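Local coordinates for (R)-S-adenosyl-L-methionine hydrolase (Thermus thermophilus, PDB 2CW5), which hydrolyses S-adenosyl-L-methionine to adenosine and L-methionine, works as a homotrimer, and lacks the halogenating activity of its fluorinase and chlorinase relatives, at residues P42-L45 with R46-A49; E157-V160 with E161-A164; T180-R183 with F184-I188. One frame throughout, in Å; residues are numbered along the deposited sequence.

Interaction 1 of 3, residues P42-L45 with R46-A49; sequences PQDL and RRAA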
loop_
_atom_site.group_PDB
_atom_site.type_symbol
_atom_site.label_atom_id
_atom_site.label_comp_id
_atom_site.label_asym_id
_atom_site.label_seq_id
_atom_site.Cartn_x
_atom_site.Cartn_y
_atom_site.Cartn_z
ATOM N N PRO C 42 -11.390 6.090 -5.396
ATOM C CA PRO C 42 -12.563 5.214 -5.430
ATOM C C PRO C 42 -13.539 5.553 -6.552
ATOM O O PRO C 42 -13.830 6.724 -6.802
ATOM C CB PRO C 42 -13.169 5.407 -4.042
ATOM C CG PRO C 42 -11.952 5.626 -3.193
ATOM C CD PRO C 42 -11.155 6.599 -4.033
ATOM N N GLN C 43 -14.026 4.518 -7.232
ATOM C CA GLN C 43 -14.976 4.658 -8.335
ATOM C C GLN C 43 -14.491 5.451 -9.552
ATOM O O GLN C 43 -15.257 5.646 -10.493
ATOM C CB GLN C 43 -16.279 5.294 -7.839
ATOM C CG GLN C 43 -17.018 4.503 -6.774
ATOM C CD GLN C 43 -18.402 5.068 -6.498
ATOM O OE1 GLN C 43 -19.235 5.168 -7.402
ATOM N NE2 GLN C 43 -18.651 5.444 -5.246
ATOM N N ASP C 44 -13.244 5.912 -9.540
ATOM C CA ASP C 44 -12.713 6.693 -10.664
ATOM C C ASP C 44 -12.348 5.773 -11.831
ATOM O O ASP C 44 -11.210 5.307 -11.935
ATOM C CB ASP C 44 -11.472 7.476 -10.227
ATOM C CG ASP C 44 -11.089 8.575 -11.211
ATOM O OD1 ASP C 44 -11.396 8.457 -12.417
ATOM O OD2 ASP C 44 -10.460 9.560 -10.777
ATOM N N LEU C 45 -13.311 5.532 -12.715
ATOM C CA LEU C 45 -13.104 4.652 -13.862
ATOM C C LEU C 45 -12.129 5.164 -14.917
ATOM O O LEU C 45 -11.397 4.379 -15.516
ATOM C CB LEU C 45 -14.445 4.341 -14.534
ATOM C CG LEU C 45 -15.469 3.606 -13.668
ATOM C CD1 LEU C 45 -16.749 3.395 -14.465
ATOM C CD2 LEU C 45 -14.895 2.271 -13.211
ATOM N N ARG C 46 -12.122 6.468 -15.160
ATOM C CA ARG C 46 -11.229 7.025 -16.171
ATOM C C ARG C 46 -9.773 6.884 -15.748
ATOM O O ARG C 46 -8.914 6.581 -16.562
ATOM C CB ARG C 46 -11.581 8.492 -16.429
ATOM C CG ARG C 46 -12.984 8.674 -17.005
ATOM C CD ARG C 46 -13.426 10.124 -16.922
ATOM N NE ARG C 46 -12.755 10.990 -17.888
ATOM C CZ ARG C 46 -13.247 11.299 -19.084
ATOM N NH1 ARG C 46 -14.418 10.809 -19.470
ATOM N NH2 ARG C 46 -12.581 12.120 -19.885
ATOM N N ARG C 47 -9.508 7.099 -14.464
ATOM C CA ARG C 47 -8.163 6.982 -13.923
ATOM C C ARG C 47 -7.722 5.531 -14.046
ATOM O O ARG C 47 -6.599 5.236 -14.476
ATOM C CB ARG C 47 -8.165 7.410 -12.449
ATOM C CG ARG C 47 -6.863 7.167 -11.698
ATOM C CD ARG C 47 -5.724 8.029 -12.202
ATOM N NE ARG C 47 -4.510 7.792 -11.424
ATOM C CZ ARG C 47 -4.266 8.327 -10.230
ATOM N NH1 ARG C 47 -5.149 9.148 -9.672
ATOM N NH2 ARG C 47 -3.148 8.023 -9.583
ATOM N N ALA C 48 -8.625 4.626 -13.687
ATOM C CA ALA C 48 -8.333 3.198 -13.747
ATOM C C ALA C 48 -8.172 2.714 -15.181
ATOM O O ALA C 48 -7.296 1.891 -15.468
ATOM C CB ALA C 48 -9.436 2.405 -13.039
ATOM N N ALA C 49 -9.013 3.218 -16.085
ATOM C CA ALA C 49 -8.925 2.823 -17.493
ATOM C C ALA C 49 -7.558 3.208 -18.041
ATOM O O ALA C 49 -6.938 2.448 -18.788
ATOM C CB ALA C 49 -10.015 3.514 -18.318
#
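The N-terminal cap of helix 45-55 is formed by Asp44, whose carboxylate folds forward over the first turn to meet Arg47, three residues on. Atom OD1 accepts the amide of Arg47 (N to OD1 3.1 Å), and this donor stands well above the carboxylate plane. Swung away from its own amide and alongside its carbonyl carbon (chi1 -165°), the Asp44 side chain comes to lie against the beta-carbon of Arg47, with CG of Asp44 3.4 Å from CB of Arg47. The backbone takes over directly: Asp44 O receives Ala48 N at 3.2 Å, and Leu45 O receives Ala49 N at 2.7 Å, the first i to i+4 bonds of the helix.

Despite their opposite charges, Asp44 and Arg47 do not pair through their charged ends, for OD2 of Asp44 is 5.4 Å from NH1 of Arg47. The Arg47 chain, bent at chi2 (67°), instead carries its guanidinium to Glu13 of a neighbouring subunit. Arg46 departs toward Glu177 and the carbonyls of Val178 and Leu179. Just before the cap, Gln43 N binds Asp9, which probably contacts adenosine, as in related enzymes.

A carboxylate that accepts a first-turn amide is the textbook N-cap: it satisfies an N-H that has no helical acceptor, and the helix dipole probably favours its negative charge.

Interaction 2 of 3, residues E157-V160 with E161-A164; sequences EVPV and ETLA
Pro159 to Leu163 coil into a short 3-10 turn, in which Thr162 N bonds to Pro159 O at 2.9 Å and Leu163 N to Val160 O at 3.0 Å; both donors stand above the planes of the carbonyls they meet. Thr162 grips the first of these acceptors a second time, its OG1 donating to Pro159 O over 2.6 Å. The hydroxyl approaches in the carbonyl plane, unlike the amide, so one oxygen takes two bonds from different directions. A chi1 of 69° makes this possible by setting OG1 between the amide and the carbonyl carbon of its own residue, while CG2 of Thr162 rests 3.7 Å from CB of Pro159.

The Glu161 chain bends sharply at chi2 (-91°) and returns over the proline, where its OE1 comes within 3.1 Å of Pro159 CB. On the buried flank, Leu163 packs loosely on Val160, CD1 of the former being 4.3 Å from CB of the latter. The turn leaves the short, weakly bonded strand at 157-158, at one edge of its sheet within the chain, where Val158 bonds to Ala108; beyond it, Ala164 N is taken by Asp92.

Thr162 OG1 also accepts from Arg78 NH2. That relay, from guanidinium through hydroxyl to carbonyl, would polarise the hydroxyl and probably strengthens its short bond to Pro159 O, fixing the rotation of the threonine.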
loop_
_atom_site.group_PDB
_atom_site.type_symbol
_atom_site.label_atom_id
_atom_site.label_comp_id
_atom_site.label_asym_id
_atom_site.label_seq_id
_atom_site.Cartn_x
_atom_site.Cartn_y
_atom_site.Cartn_z
ATOM N N GLU C 157 -21.758 -17.537 -22.085
ATOM C CA GLU C 157 -21.049 -16.653 -23.000
ATOM C C GLU C 157 -21.983 -15.569 -23.523
ATOM O O GLU C 157 -23.159 -15.823 -23.790
ATOM C CB GLU C 157 -20.468 -17.450 -24.172
ATOM C CG GLU C 157 -19.897 -16.590 -25.296
ATOM C CD GLU C 157 -19.118 -17.404 -26.319
ATOM O OE1 GLU C 157 -19.578 -18.511 -26.677
ATOM O OE2 GLU C 157 -18.054 -16.932 -26.775
ATOM N N VAL C 158 -21.457 -14.357 -23.654
ATOM C CA VAL C 158 -22.235 -13.238 -24.161
ATOM C C VAL C 158 -21.484 -12.569 -25.305
ATOM O O VAL C 158 -20.259 -12.659 -25.390
ATOM C CB VAL C 158 -22.510 -12.197 -23.056
ATOM C CG1 VAL C 158 -23.316 -12.835 -21.938
ATOM C CG2 VAL C 158 -21.198 -11.635 -22.525
ATOM N N PRO C 159 -22.215 -11.892 -26.206
ATOM C CA PRO C 159 -21.628 -11.199 -27.361
ATOM C C PRO C 159 -20.717 -10.059 -26.924
ATOM O O PRO C 159 -21.107 -9.244 -26.089
ATOM C CB PRO C 159 -22.854 -10.682 -28.113
ATOM C CG PRO C 159 -23.943 -11.643 -27.714
ATOM C CD PRO C 159 -23.684 -11.804 -26.243
ATOM N N VAL C 160 -19.509 -9.995 -27.480
ATOM C CA VAL C 160 -18.584 -8.926 -27.117
ATOM C C VAL C 160 -19.175 -7.561 -27.435
ATOM O O VAL C 160 -18.819 -6.559 -26.809
ATOM C CB VAL C 160 -17.225 -9.047 -27.850
ATOM C CG1 VAL C 160 -16.447 -10.225 -27.305
ATOM C CG2 VAL C 160 -17.444 -9.194 -29.347
ATOM N N GLU C 161 -20.081 -7.516 -28.406
ATOM C CA GLU C 161 -20.690 -6.246 -28.767
ATOM C C GLU C 161 -21.560 -5.699 -27.640
ATOM O O GLU C 161 -21.883 -4.511 -27.623
ATOM C CB GLU C 161 -21.512 -6.375 -30.058
ATOM C CG GLU C 161 -22.579 -7.458 -30.062
ATOM C CD GLU C 161 -22.073 -8.795 -30.588
ATOM O OE1 GLU C 161 -22.918 -9.617 -31.012
ATOM O OE2 GLU C 161 -20.842 -9.029 -30.577
ATOM N N THR C 162 -21.930 -6.559 -26.692
ATOM C CA THR C 162 -22.756 -6.126 -25.568
ATOM C C THR C 162 -21.917 -5.531 -24.431
ATOM O O THR C 162 -22.461 -4.957 -23.489
ATOM C CB THR C 162 -23.602 -7.288 -24.993
ATOM O OG1 THR C 162 -22.749 -8.240 -24.341
ATOM C CG2 THR C 162 -24.376 -7.986 -26.111
ATOM N N LEU C 163 -20.596 -5.666 -24.518
ATOM C CA LEU C 163 -19.718 -5.121 -23.480
ATOM C C LEU C 163 -19.803 -3.597 -23.432
ATOM O O LEU C 163 -19.930 -2.939 -24.461
ATOM C CB LEU C 163 -18.268 -5.561 -23.723
ATOM C CG LEU C 163 -18.011 -7.066 -23.560
ATOM C CD1 LEU C 163 -16.567 -7.389 -23.917
ATOM C CD2 LEU C 163 -18.309 -7.487 -22.122
ATOM N N ALA C 164 -19.734 -3.039 -22.229
ATOM C CA ALA C 164 -19.820 -1.595 -22.056
ATOM C C ALA C 164 -18.491 -0.894 -22.321
ATOM O O ALA C 164 -17.421 -1.450 -22.083
ATOM C CB ALA C 164 -20.307 -1.274 -20.652
#

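Interaction 3 of 3, residues T180-R183 with F184-I188; sequences TFDR and FGNAI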
loop_
_atom_site.group_PDB
_atom_site.type_symbol
_atom_site.label_atom_id
_atom_site.label_comp_id
_atom_site.label_asym_id
_atom_site.label_seq_id
_atom_site.Cartn_x
_atom_site.Cartn_y
_atom_site.Cartn_z
ATOM N N THR C 180 -7.983 12.214 -17.543
ATOM C CA THR C 180 -7.879 12.002 -16.106
ATOM C C THR C 180 -6.623 12.735 -15.623
ATOM O O THR C 180 -6.030 13.494 -16.383
ATOM C CB THR C 180 -7.765 10.481 -15.801
ATOM O OG1 THR C 180 -7.735 10.264 -14.386
ATOM C CG2 THR C 180 -6.498 9.901 -16.432
ATOM N N PHE C 181 -6.237 12.519 -14.366
ATOM C CA PHE C 181 -5.042 13.154 -13.796
ATOM C C PHE C 181 -4.179 12.081 -13.141
ATOM O O PHE C 181 -4.688 11.032 -12.755
ATOM C CB PHE C 181 -5.440 14.169 -12.717
ATOM C CG PHE C 181 -6.301 15.286 -13.218
ATOM C CD1 PHE C 181 -5.738 16.383 -13.860
ATOM C CD2 PHE C 181 -7.685 15.227 -13.076
ATOM C CE1 PHE C 181 -6.539 17.407 -14.353
ATOM C CE2 PHE C 181 -8.493 16.245 -13.565
ATOM C CZ PHE C 181 -7.921 17.338 -14.206
ATOM N N ASP C 182 -2.874 12.318 -13.019
ATOM C CA ASP C 182 -2.049 11.326 -12.343
ATOM C C ASP C 182 -1.928 11.728 -10.875
ATOM O O ASP C 182 -2.531 12.716 -10.448
ATOM C CB ASP C 182 -0.664 11.170 -12.992
ATOM C CG ASP C 182 0.173 12.424 -12.928
ATOM O OD1 ASP C 182 -0.073 13.286 -12.057
ATOM O OD2 ASP C 182 1.105 12.532 -13.755
ATOM N N ARG C 183 -1.155 10.972 -10.106
ATOM C CA ARG C 183 -1.009 11.246 -8.682
ATOM C C ARG C 183 -0.378 12.592 -8.330
ATOM O O ARG C 183 -0.472 13.040 -7.187
ATOM C CB ARG C 183 -0.231 10.103 -8.017
ATOM C CG ARG C 183 1.184 9.891 -8.538
ATOM C CD ARG C 183 1.580 8.418 -8.422
ATOM N NE ARG C 183 3.013 8.188 -8.602
ATOM C CZ ARG C 183 3.914 8.264 -7.625
ATOM N NH1 ARG C 183 3.534 8.566 -6.390
ATOM N NH2 ARG C 183 5.194 8.025 -7.880
ATOM N N PHE C 184 0.250 13.239 -9.304
ATOM C CA PHE C 184 0.890 14.534 -9.073
ATOM C C PHE C 184 0.014 15.689 -9.545
ATOM O O PHE C 184 0.396 16.858 -9.434
ATOM C CB PHE C 184 2.233 14.597 -9.800
ATOM C CG PHE C 184 3.211 13.549 -9.358
ATOM C CD1 PHE C 184 3.729 13.561 -8.067
ATOM C CD2 PHE C 184 3.622 12.550 -10.234
ATOM C CE1 PHE C 184 4.642 12.593 -7.657
ATOM C CE2 PHE C 184 4.535 11.575 -9.830
ATOM C CZ PHE C 184 5.045 11.599 -8.540
ATOM N N GLY C 185 -1.157 15.361 -10.078
ATOM C CA GLY C 185 -2.050 16.396 -10.555
ATOM C C GLY C 185 -1.837 16.727 -12.019
ATOM O O GLY C 185 -2.435 17.673 -12.529
ATOM N N ASN C 186 -0.977 15.963 -12.691
ATOM C CA ASN C 186 -0.725 16.178 -14.112
ATOM C C ASN C 186 -2.005 15.771 -14.832
ATOM O O ASN C 186 -2.644 14.792 -14.461
ATOM C CB ASN C 186 0.418 15.287 -14.629
ATOM C CG ASN C 186 1.760 15.623 -14.012
ATOM O OD1 ASN C 186 2.118 16.792 -13.878
ATOM N ND2 ASN C 186 2.521 14.594 -13.650
ATOM N N ALA C 187 -2.371 16.513 -15.863
ATOM C CA ALA C 187 -3.577 16.192 -16.613
ATOM C C ALA C 187 -3.238 15.352 -17.843
ATOM O O ALA C 187 -2.366 15.714 -18.633
ATOM C CB ALA C 187 -4.280 17.468 -17.029
ATOM N N ILE C 188 -3.921 14.222 -17.985
ATOM C CA ILE C 188 -3.727 13.341 -19.131
ATOM C C ILE C 188 -4.850 13.678 -20.107
ATOM O O ILE C 188 -6.019 13.699 -19.715
ATOM C CB ILE C 188 -3.867 11.851 -18.735
ATOM C CG1 ILE C 188 -2.966 11.531 -17.538
ATOM C CG2 ILE C 188 -3.543 10.969 -19.931
ATOM C CD1 ILE C 188 -1.477 11.730 -17.792
#
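Thr180 and Ile188 form an antiparallel hydrogen-bonded pair near the turn of the hairpin of strands 175-181 and 187-189, joined by two backbone bonds, the shorter from Ile188 N to Thr180 O at 2.7 Å. Their side chains lie side by side on one face of the sheet. Phe181, opposite Ala187 in a non-hydrogen-bonded pair, puts its ring on the other face, with CE1 3.5 Å from CB of Ala187; Asn186 O lies at the edge of this ring and also receives a CA-H contact from Phe181.

Asp182 organises the turn. Its N binds Asn186 O at 2.9 Å, and its O receives Gly185 N at 3.0 Å, closing a type I turn that Gly185, with positive phi, completes as a G1 bulge. With chi1 at 63° the carboxylate folds back over the turn. There OD1 accepts Phe184 N (2.8 Å, an Asx turn) and Asn186 N (2.9 Å) from opposite faces of the carboxylate plane, while OD2 uses its syn lone pair for a bond from Asn186 ND2 modelled at 2.5 Å, a length to be taken with caution. Three N-H groups thus fix the carboxylate, which in turn orients Asn186, which probably binds the substrate and adenosine.

Arg183 stretches over Phe184: CG stands 4.0 Å from the ring centroid, almost on the normal, a CH-pi contact, and the guanidinium plane is inclined 43° to the ring. NH2 goes on to a salt bridge with Asp9 of a neighbouring subunit, whereas buried NE has no partner.

Strand 187-189 runs between 175-181 and 231-235, bonding to the latter through Ala187 and Val233. Tyr50 of helix 45-55 packs on the Thr180 and Ile188 face, Leu246 covers Phe181 and Ala187, and Gly185 bonds to Arg241 of helix 240-243.

Interactions 1 and 3, both partly buried, meet across the junction of the N- and C-terminal family domains: Arg47 of the capped helix packs its CD 3.2 Å from Phe181 O and lies beside Thr180. Each sends an arginine to the same neighbouring subunit; interaction 3 contains a probable adenosine-binding residue, Asn186, and interaction 1 lies close to another, Asp9. Interaction 2 stands apart as a surface turn, its centre about 21 Å from that of interaction 1 and about 31 Å from that of interaction 3. In all three, a side chain supplements local backbone bonding. Aspartates accept amides at the helix start and the hairpin, whereas at the solvent-facing turn a threonine hydroxyl donates to a carbonyl.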